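Local structure of methyltransferase-like protein (Saccharopolyspora spinosa, 4PNE) at residues A[154-168]-A[182-196]. The protein catalyses a [4+2] cycloaddition in spinosyn biosynthesis, on a fold resembling that of S-adenosylmethionine-dependent methyltransferases. Residues are numbered along the deposited sequence; the frame is centred on the assembly and turned at random.
Sequences LPYPDNAFDAAWAMQ and EILRVLKPGGILGVT. With SAH (S-adenosyl-L-homocysteine), chain C.
Arg185, near the end of helix 176-186, reaches Tyr156 and Asp158 in the loop before strand 161-167. Its CG stands anti to the backbone N (chi1 -175°) and the chain bends at chi3 (64°), turning the guanidinium edge to the loop. Arg185 NH1 and NH2 converge end-on on Tyr156 O, in the carbonyl plane, the shorter bond running 2.9 Å from NH1. Arg185 NH1 also meets Asp158 OD1 at 2.8 Å, in a salt bridge nearly along the C-O axis. Arg185 grips Glu182 side-on, NE to OE1 and NH2 to OE2, while Glu182 OE2 uses its anti lone pair to accept Leu154 N at 2.8 Å. Arginine suits this place because its flat group serves all these acceptors at once.

Val186 supplies apolar contacts beside this network: CG2 lies 3.7 Å from Leu154 CD1 and touches Phe161 CD2, and CG1 lies over one guanidinium face, toward its rim. Val186 O accepts both Ala160 N and Phe161 N.

Strands 163-167 and 191-196 run parallel, Ala164 N bonding to Ile192 O at 2.8 Å. Ala164 CB meets Ile183 CG2 of the helix at 4.0 Å and Leu193 CD1 of the next strand at 3.8 Å; its small methyl lets the helix lie close.

In this right-handed beta-alpha-beta crossover of the Rossmann-like methyltransferase fold, two carboxylates probably balance the guanidinium charge and fix its plane, while backbone bonds hold the strands in register up to Met167 O, which accepts the amino group of S-adenosylhomocysteine.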
ATOM      1  N   LEU A 154      14.670   7.619  -5.721  1.00 14.03           N
ATOM      2  CA  LEU A 154      14.856   6.301  -6.290  1.00 15.93           C
ATOM      3  C   LEU A 154      16.213   6.193  -6.958  1.00 16.83           C
ATOM      4  O   LEU A 154      16.600   7.107  -7.687  1.00 20.42           O
ATOM      5  CB  LEU A 154      13.755   6.015  -7.305  1.00 13.84           C
ATOM      6  CG  LEU A 154      12.336   5.945  -6.747  1.00 14.37           C
ATOM      7  CD1 LEU A 154      11.370   5.749  -7.928  1.00 11.95           C
ATOM      8  CD2 LEU A 154      12.183   4.835  -5.746  1.00 15.23           C
ATOM      9  N   PRO A 155      16.912   5.061  -6.749  1.00 16.97           N
ATOM     10  CA  PRO A 155      18.257   4.912  -7.335  1.00 21.12           C
ATOM     11  C   PRO A 155      18.235   4.561  -8.826  1.00 27.56           C
ATOM     12  O   PRO A 155      19.283   4.524  -9.470  1.00 34.66           O
ATOM     13  CB  PRO A 155      18.851   3.767  -6.522  1.00 21.81           C
ATOM     14  CG  PRO A 155      17.673   2.933  -6.151  1.00 23.46           C
ATOM     15  CD  PRO A 155      16.583   3.934  -5.853  1.00 21.04           C
ATOM     16  N   TYR A 156      17.049   4.356  -9.381  1.00 15.94           N
ATOM     17  CA  TYR A 156      16.918   3.775 -10.699  1.00 18.23           C
ATOM     18  C   TYR A 156      17.046   4.827 -11.785  1.00 16.63           C
ATOM     19  O   TYR A 156      16.722   5.997 -11.561  1.00 16.67           O
ATOM     20  CB  TYR A 156      15.568   3.060 -10.806  1.00 15.80           C
ATOM     21  CG  TYR A 156      15.321   2.194  -9.610  1.00 17.19           C
ATOM     22  CD1 TYR A 156      16.098   1.083  -9.390  1.00 15.95           C
ATOM     23  CD2 TYR A 156      14.329   2.509  -8.691  1.00 17.53           C
ATOM     24  CE1 TYR A 156      15.906   0.292  -8.267  1.00 21.65           C
ATOM     25  CE2 TYR A 156      14.120   1.739  -7.581  1.00 19.51           C
ATOM     26  CZ  TYR A 156      14.910   0.626  -7.372  1.00 18.66           C
ATOM     27  OH  TYR A 156      14.712  -0.151  -6.265  1.00 19.97           O
ATOM     28  N   PRO A 157      17.515   4.423 -12.966  1.00 19.81           N
ATOM     29  CA  PRO A 157      17.578   5.357 -14.090  1.00 19.04           C
ATOM     30  C   PRO A 157      16.194   5.751 -14.575  1.00 18.34           C
ATOM     31  O   PRO A 157      15.205   5.031 -14.316  1.00 15.31           O
ATOM     32  CB  PRO A 157      18.341   4.570 -15.164  1.00 19.85           C
ATOM     33  CG  PRO A 157      18.275   3.149 -14.769  1.00 20.66           C
ATOM     34  CD  PRO A 157      17.960   3.064 -13.322  1.00 18.31           C
ATOM     35  N   ASP A 158      16.109   6.892 -15.255  1.00 16.14           N
ATOM     36  CA  ASP A 158      14.884   7.255 -15.951  1.00 16.41           C
ATOM     37  C   ASP A 158      14.416   6.116 -16.834  1.00 15.46           C
ATOM     38  O   ASP A 158      15.243   5.416 -17.416  1.00 15.96           O
ATOM     39  CB  ASP A 158      15.059   8.460 -16.861  1.00 17.15           C
ATOM     40  CG  ASP A 158      15.477   9.721 -16.135  1.00 19.87           C
ATOM     41  OD1 ASP A 158      15.793   9.695 -14.925  1.00 17.14           O
ATOM     42  OD2 ASP A 158      15.509  10.757 -16.834  1.00 25.68           O
ATOM     43  N   ASN A 159      13.100   5.950 -16.972  1.00 13.49           N
ATOM     44  CA  ASN A 159      12.539   5.042 -17.979  1.00 14.58           C
ATOM     45  C   ASN A 159      13.030   3.601 -17.804  1.00 18.25           C
ATOM     46  O   ASN A 159      13.456   2.961 -18.760  1.00 17.39           O
ATOM     47  CB  ASN A 159      12.884   5.548 -19.399  1.00 19.25           C
ATOM     48  CG  ASN A 159      12.537   7.017 -19.599  1.00 18.94           C
ATOM     49  OD1 ASN A 159      11.398   7.425 -19.430  1.00 17.38           O
ATOM     50  ND2 ASN A 159      13.535   7.818 -19.973  1.00 20.79           N
ATOM     51  N   ALA A 160      12.956   3.104 -16.568  1.00 14.67           N
ATOM     52  CA  ALA A 160      13.407   1.755 -16.186  1.00 13.69           C
ATOM     53  C   ALA A 160      12.284   0.726 -16.058  1.00 14.96           C
ATOM     54  O   ALA A 160      12.510  -0.471 -16.246  1.00 17.16           O
ATOM     55  CB  ALA A 160      14.144   1.825 -14.884  1.00 14.66           C
ATOM     56  N   PHE A 161      11.079   1.174 -15.710  1.00 12.41           N
ATOM     57  CA  PHE A 161      10.000   0.247 -15.351  1.00 11.28           C
ATOM     58  C   PHE A 161       8.797   0.351 -16.270  1.00 12.59           C
ATOM     59  O   PHE A 161       8.384   1.445 -16.634  1.00 13.74           O
ATOM     60  CB  PHE A 161       9.526   0.497 -13.916  1.00 11.79           C
ATOM     61  CG  PHE A 161      10.559   0.216 -12.898  1.00 11.41           C
ATOM     62  CD1 PHE A 161      10.718  -1.041 -12.418  1.00 13.29           C
ATOM     63  CD2 PHE A 161      11.350   1.223 -12.423  1.00 12.11           C
ATOM     64  CE1 PHE A 161      11.669  -1.317 -11.482  1.00  9.40           C
ATOM     65  CE2 PHE A 161      12.334   0.968 -11.485  1.00 14.64           C
ATOM     66  CZ  PHE A 161      12.493  -0.302 -11.013  1.00 12.81           C
ATOM     67  N   ASP A 162       8.192  -0.784 -16.603  1.00 11.16           N
ATOM     68  CA  ASP A 162       6.972  -0.820 -17.385  1.00 10.61           C
ATOM     69  C   ASP A 162       5.733  -0.442 -16.567  1.00 10.78           C
ATOM     70  O   ASP A 162       4.737   0.037 -17.110  1.00 11.71           O
ATOM     71  CB  ASP A 162       6.757  -2.215 -17.979  1.00 12.52           C
ATOM     72  CG  ASP A 162       7.917  -2.660 -18.862  1.00 17.11           C
ATOM     73  OD1 ASP A 162       8.019  -2.167 -20.001  1.00 19.82           O
ATOM     74  OD2 ASP A 162       8.756  -3.485 -18.442  1.00 14.61           O
ATOM     75  N   ALA A 163       5.791  -0.681 -15.262  1.00 10.25           N
ATOM     76  CA  ALA A 163       4.656  -0.457 -14.394  1.00 10.34           C
ATOM     77  C   ALA A 163       5.115  -0.245 -12.977  1.00  8.62           C
ATOM     78  O   ALA A 163       6.275  -0.525 -12.627  1.00 10.39           O
ATOM     79  CB  ALA A 163       3.700  -1.618 -14.448  1.00 14.44           C
ATOM     80  N   ALA A 164       4.187   0.232 -12.167  1.00 10.77           N
ATOM     81  CA  ALA A 164       4.407   0.430 -10.760  1.00 10.56           C
ATOM     82  C   ALA A 164       3.131   0.256  -9.974  1.00  8.73           C
ATOM     83  O   ALA A 164       2.050   0.509 -10.495  1.00 10.67           O
ATOM     84  CB  ALA A 164       4.956   1.812 -10.529  1.00 10.42           C
ATOM     85  N   TRP A 165       3.270  -0.125  -8.708  1.00  7.96           N
ATOM     86  CA  TRP A 165       2.197  -0.111  -7.721  1.00  9.54           C
ATOM     87  C   TRP A 165       2.518   0.897  -6.603  1.00  9.89           C
ATOM     88  O   TRP A 165       3.653   1.007  -6.179  1.00 10.50           O
ATOM     89  CB  TRP A 165       2.006  -1.459  -7.062  1.00 12.61           C
ATOM     90  CG  TRP A 165       1.657  -2.573  -7.924  1.00  9.58           C
ATOM     91  CD1 TRP A 165       1.073  -2.504  -9.157  1.00 11.25           C
ATOM     92  CD2 TRP A 165       1.888  -3.958  -7.661  1.00 11.69           C
ATOM     93  NE1 TRP A 165       0.877  -3.769  -9.651  1.00 11.95           N
ATOM     94  CE2 TRP A 165       1.375  -4.676  -8.749  1.00 14.08           C
ATOM     95  CE3 TRP A 165       2.438  -4.666  -6.579  1.00 15.95           C
ATOM     96  CZ2 TRP A 165       1.449  -6.057  -8.824  1.00 17.91           C
ATOM     97  CZ3 TRP A 165       2.481  -6.034  -6.641  1.00 19.70           C
ATOM     98  CH2 TRP A 165       1.993  -6.722  -7.744  1.00 20.96           C
ATOM     99  N   ALA A 166       1.487   1.536  -6.045  1.00 11.80           N
ATOM    100  CA  ALA A 166       1.605   2.170  -4.738  1.00 10.79           C
ATOM    101  C   ALA A 166       0.313   1.847  -4.018  1.00 11.51           C
ATOM    102  O   ALA A 166      -0.654   2.603  -4.102  1.00 10.46           O
ATOM    103  CB  ALA A 166       1.841   3.668  -4.829  1.00 11.07           C
ATOM    104  N   MET A 167       0.303   0.675  -3.385  1.00 10.37           N
ATOM    105  CA  MET A 167      -0.843   0.186  -2.641  1.00 11.23           C
ATOM    106  C   MET A 167      -0.691   0.603  -1.203  1.00 11.85           C
ATOM    107  O   MET A 167       0.074  -0.003  -0.473  1.00 11.51           O
ATOM    108  CB  MET A 167      -0.966  -1.326  -2.794  1.00 10.64           C
ATOM    109  CG  MET A 167      -1.551  -1.787  -4.109  1.00 16.64           C
ATOM    110  SD  MET A 167      -2.003  -3.564  -4.131  1.00 23.60           S
ATOM    111  CE  MET A 167      -0.406  -4.159  -4.620  1.00 21.97           C
ATOM    112  N   GLN A 168      -1.375   1.707  -0.876  1.00 11.58           N
ATOM    113  CA  GLN A 168      -1.400   2.354   0.434  1.00 12.61           C
ATOM    114  C   GLN A 168      -0.010   2.743   0.951  1.00 12.43           C
ATOM    115  O   GLN A 168       0.337   2.536   2.119  1.00 14.61           O
ATOM    116  CB  GLN A 168      -2.138   1.487   1.458  1.00 11.34           C
ATOM    117  CG  GLN A 168      -3.611   1.530   1.300  1.00 12.44           C
ATOM    118  CD  GLN A 168      -4.327   0.593   2.260  1.00 10.99           C
ATOM    119  OE1 GLN A 168      -5.103  -0.259   1.834  1.00  9.93           O
ATOM    120  NE2 GLN A 168      -4.006   0.691   3.538  1.00 13.19           N
ATOM    121  N   GLU A 182       9.081  10.962  -8.750  1.00 12.49           N
ATOM    122  CA  GLU A 182      10.113   9.950  -8.942  1.00 11.31           C
ATOM    123  C   GLU A 182       9.566   8.731  -9.675  1.00 12.51           C
ATOM    124  O   GLU A 182      10.221   8.151 -10.557  1.00 12.59           O
ATOM    125  CB  GLU A 182      10.679   9.531  -7.590  1.00 13.18           C
ATOM    126  CG  GLU A 182      11.763  10.450  -7.087  1.00 17.82           C
ATOM    127  CD  GLU A 182      13.015  10.381  -7.954  1.00 17.10           C
ATOM    128  OE1 GLU A 182      13.128  11.146  -8.954  1.00 19.90           O
ATOM    129  OE2 GLU A 182      13.874   9.521  -7.650  1.00 18.83           O
ATOM    130  N   ILE A 183       8.359   8.333  -9.303  1.00 11.70           N
ATOM    131  CA  ILE A 183       7.735   7.207  -9.986  1.00 11.78           C
ATOM    132  C   ILE A 183       7.559   7.542 -11.468  1.00 14.29           C
ATOM    133  O   ILE A 183       7.838   6.706 -12.346  1.00 12.38           O
ATOM    134  CB  ILE A 183       6.369   6.800  -9.349  1.00 11.93           C
ATOM    135  CG1 ILE A 183       6.582   6.272  -7.940  1.00 11.39           C
ATOM    136  CG2 ILE A 183       5.713   5.715 -10.183  1.00 13.14           C
ATOM    137  CD1 ILE A 183       5.334   6.181  -7.120  1.00 14.25           C
ATOM    138  N   LEU A 184       7.093   8.752 -11.759  1.00 13.43           N
ATOM    139  CA  LEU A 184       6.936   9.170 -13.148  1.00 12.85           C
ATOM    140  C   LEU A 184       8.270   9.111 -13.872  1.00 13.45           C
ATOM    141  O   LEU A 184       8.324   8.649 -15.008  1.00 14.29           O
ATOM    142  CB  LEU A 184       6.356  10.578 -13.223  1.00 11.65           C
ATOM    143  CG  LEU A 184       6.010  11.063 -14.636  1.00 14.07           C
ATOM    144  CD1 LEU A 184       4.768  10.393 -15.137  1.00 16.91           C
ATOM    145  CD2 LEU A 184       5.784  12.572 -14.595  1.00 21.23           C
ATOM    146  N   ARG A 185       9.322   9.582 -13.211  1.00 12.45           N
ATOM    147  CA  ARG A 185      10.658   9.594 -13.796  1.00 12.57           C
ATOM    148  C   ARG A 185      11.117   8.185 -14.196  1.00 13.28           C
ATOM    149  O   ARG A 185      11.618   7.977 -15.319  1.00 14.02           O
ATOM    150  CB  ARG A 185      11.687  10.184 -12.823  1.00 12.49           C
ATOM    151  CG  ARG A 185      13.107  10.335 -13.419  1.00 12.04           C
ATOM    152  CD  ARG A 185      14.093  10.986 -12.458  1.00 16.86           C
ATOM    153  NE  ARG A 185      14.318  10.166 -11.262  1.00 17.03           N
ATOM    154  CZ  ARG A 185      15.035   9.039 -11.247  1.00 14.16           C
ATOM    155  NH1 ARG A 185      15.619   8.605 -12.365  1.00 17.30           N
ATOM    156  NH2 ARG A 185      15.192   8.368 -10.110  1.00 15.29           N
ATOM    157  N   VAL A 186      10.988   7.220 -13.287  1.00 11.18           N
ATOM    158  CA  VAL A 186      11.542   5.886 -13.547  1.00 14.79           C
ATOM    159  C   VAL A 186      10.598   4.979 -14.354  1.00 13.02           C
ATOM    160  O   VAL A 186      11.028   3.943 -14.826  1.00 11.95           O
ATOM    161  CB  VAL A 186      11.951   5.160 -12.231  1.00  9.56           C
ATOM    162  CG1 VAL A 186      12.899   6.011 -11.415  1.00 12.79           C
ATOM    163  CG2 VAL A 186      10.712   4.819 -11.397  1.00 11.43           C
ATOM    164  N   LEU A 187       9.333   5.359 -14.541  1.00 11.58           N
ATOM    165  CA  LEU A 187       8.482   4.664 -15.499  1.00 11.55           C
ATOM    166  C   LEU A 187       8.942   4.974 -16.911  1.00 13.69           C
ATOM    167  O   LEU A 187       9.389   6.090 -17.177  1.00 12.16           O
ATOM    168  CB  LEU A 187       7.016   5.075 -15.368  1.00 11.27           C
ATOM    169  CG  LEU A 187       6.226   4.473 -14.219  1.00 11.27           C
ATOM    170  CD1 LEU A 187       4.914   5.182 -14.089  1.00 13.25           C
ATOM    171  CD2 LEU A 187       5.979   3.009 -14.468  1.00  8.39           C
ATOM    172  N   LYS A 188       8.788   3.992 -17.788  1.00 11.02           N
ATOM    173  CA  LYS A 188       8.979   4.181 -19.224  1.00 11.96           C
ATOM    174  C   LYS A 188       7.808   4.970 -19.766  1.00 13.11           C
ATOM    175  O   LYS A 188       6.737   4.983 -19.173  1.00 13.29           O
ATOM    176  CB  LYS A 188       9.109   2.813 -19.907  1.00 13.04           C
ATOM    177  CG  LYS A 188      10.328   2.056 -19.477  1.00 14.74           C
ATOM    178  CD  LYS A 188      10.318   0.615 -19.964  1.00 17.01           C
ATOM    179  CE  LYS A 188      11.540  -0.127 -19.483  1.00 22.98           C
ATOM    180  NZ  LYS A 188      11.403  -1.591 -19.736  1.00 32.50           N
ATOM    181  N   PRO A 189       7.990   5.637 -20.918  1.00 14.81           N
ATOM    182  CA  PRO A 189       6.818   6.269 -21.529  1.00 14.71           C
ATOM    183  C   PRO A 189       5.711   5.263 -21.777  1.00 12.61           C
ATOM    184  O   PRO A 189       5.967   4.143 -22.273  1.00 15.52           O
ATOM    185  CB  PRO A 189       7.363   6.829 -22.855  1.00 18.22           C
ATOM    186  CG  PRO A 189       8.823   6.996 -22.614  1.00 21.23           C
ATOM    187  CD  PRO A 189       9.230   5.885 -21.673  1.00 17.17           C
ATOM    188  N   GLY A 190       4.495   5.647 -21.391  1.00 14.03           N
ATOM    189  CA  GLY A 190       3.372   4.736 -21.453  1.00 15.61           C
ATOM    190  C   GLY A 190       3.238   3.813 -20.249  1.00 14.61           C
ATOM    191  O   GLY A 190       2.262   3.100 -20.156  1.00 15.82           O
ATOM    192  N   GLY A 191       4.232   3.801 -19.365  1.00 13.35           N
ATOM    193  CA  GLY A 191       4.203   2.962 -18.178  1.00 11.86           C
ATOM    194  C   GLY A 191       3.033   3.286 -17.265  1.00 14.24           C
ATOM    195  O   GLY A 191       2.698   4.447 -17.062  1.00 13.38           O
ATOM    196  N   ILE A 192       2.483   2.240 -16.661  1.00 12.62           N
ATOM    197  CA  ILE A 192       1.287   2.328 -15.851  1.00 11.89           C
ATOM    198  C   ILE A 192       1.541   2.312 -14.350  1.00 13.28           C
ATOM    199  O   ILE A 192       2.320   1.491 -13.868  1.00 13.37           O
ATOM    200  CB  ILE A 192       0.366   1.162 -16.156  1.00 14.31           C
ATOM    201  CG1 ILE A 192       0.157   1.006 -17.657  1.00 24.61           C
ATOM    202  CG2 ILE A 192      -0.955   1.338 -15.413  1.00 16.55           C
ATOM    203  CD1 ILE A 192      -0.688   2.075 -18.279  1.00 25.57           C
ATOM    204  N   LEU A 193       0.899   3.227 -13.625  1.00 12.54           N
ATOM    205  CA  LEU A 193       0.937   3.249 -12.164  1.00 10.57           C
ATOM    206  C   LEU A 193      -0.426   2.923 -11.607  1.00 12.15           C
ATOM    207  O   LEU A 193      -1.410   3.565 -11.969  1.00 13.24           O
ATOM    208  CB  LEU A 193       1.377   4.615 -11.627  1.00 10.86           C
ATOM    209  CG  LEU A 193       1.216   4.897 -10.127  1.00 13.38           C
ATOM    210  CD1 LEU A 193       2.128   3.999  -9.284  1.00 11.11           C
ATOM    211  CD2 LEU A 193       1.470   6.399  -9.839  1.00 14.48           C
ATOM    212  N   GLY A 194      -0.490   1.948 -10.718  1.00  9.25           N
ATOM    213  CA  GLY A 194      -1.714   1.659 -10.003  1.00 12.29           C
ATOM    214  C   GLY A 194      -1.568   2.062  -8.562  1.00 12.04           C
ATOM    215  O   GLY A 194      -0.626   1.621  -7.912  1.00 11.34           O
ATOM    216  N   VAL A 195      -2.491   2.885  -8.083  1.00 11.54           N
ATOM    217  CA  VAL A 195      -2.506   3.404  -6.729  1.00  9.47           C
ATOM    218  C   VAL A 195      -3.758   3.002  -5.979  1.00 12.57           C
ATOM    219  O   VAL A 195      -4.865   3.138  -6.507  1.00 11.94           O
ATOM    220  CB  VAL A 195      -2.434   4.949  -6.728  1.00 10.36           C
ATOM    221  CG1 VAL A 195      -2.586   5.574  -5.328  1.00 13.12           C
ATOM    222  CG2 VAL A 195      -1.188   5.452  -7.477  1.00 11.94           C
ATOM    223  N   THR A 196      -3.607   2.521  -4.744  1.00 11.45           N
ATOM    224  CA  THR A 196      -4.762   2.406  -3.872  1.00  9.77           C
ATOM    225  C   THR A 196      -4.519   3.166  -2.612  1.00 12.78           C
ATOM    226  O   THR A 196      -3.374   3.330  -2.144  1.00 11.47           O
ATOM    227  CB  THR A 196      -5.151   0.965  -3.567  1.00 13.13           C
ATOM    228  OG1 THR A 196      -4.196   0.356  -2.694  1.00 12.22           O
ATOM    229  CG2 THR A 196      -5.267   0.144  -4.841  1.00 13.10           C
TER
HETATM  230  N   SAH C 301       1.935  -2.271  -0.547  1.00 14.33           N
HETATM  231  CA  SAH C 301       2.031  -3.148   0.625  1.00 14.15           C
HETATM  232  CB  SAH C 301       2.292  -2.416   1.938  1.00 12.04           C
HETATM  233  CG  SAH C 301       1.491  -1.174   2.245  1.00 15.82           C
HETATM  234  SD  SAH C 301       1.833  -0.591   3.912  1.00 13.88           S
HETATM  235  C   SAH C 301       0.779  -3.974   0.730  1.00 15.95           C
HETATM  236  O   SAH C 301       0.771  -4.964   1.439  1.00 14.49           O
HETATM  237  OXT SAH C 301      -0.195  -3.691   0.027  1.00 12.84           O
HETATM  238  C5' SAH C 301       2.834   0.849   3.457  1.00 13.54           C
HETATM  239  C4' SAH C 301       4.213   0.495   2.920  1.00 13.18           C
HETATM  240  O4' SAH C 301       4.827   1.660   2.383  1.00 13.04           O
HETATM  241  C3' SAH C 301       5.178  -0.025   3.972  1.00 13.27           C
HETATM  242  O3' SAH C 301       5.804  -1.157   3.397  1.00 13.01           O
HETATM  243  C2' SAH C 301       6.143   1.130   4.186  1.00 12.47           C
HETATM  244  O2' SAH C 301       7.450   0.801   4.654  1.00 14.47           O
HETATM  245  C1' SAH C 301       6.168   1.746   2.788  1.00 11.84           C
HETATM  246  N9  SAH C 301       6.680   3.129   2.784  1.00 12.01           N
HETATM  247  C8  SAH C 301       6.342   4.196   3.553  1.00 17.45           C
HETATM  248  N7  SAH C 301       7.113   5.257   3.224  1.00 13.74           N
HETATM  249  C5  SAH C 301       7.957   4.860   2.251  1.00 11.02           C
HETATM  250  C6  SAH C 301       8.963   5.503   1.559  1.00 15.50           C
HETATM  251  N6  SAH C 301       9.252   6.777   1.777  1.00 16.07           N
HETATM  252  N1  SAH C 301       9.639   4.831   0.605  1.00 11.53           N
HETATM  253  C2  SAH C 301       9.361   3.508   0.328  1.00 13.25           C
HETATM  254  N3  SAH C 301       8.402   2.847   1.041  1.00 14.60           N
HETATM  255  C4  SAH C 301       7.693   3.531   1.967  1.00 11.18           C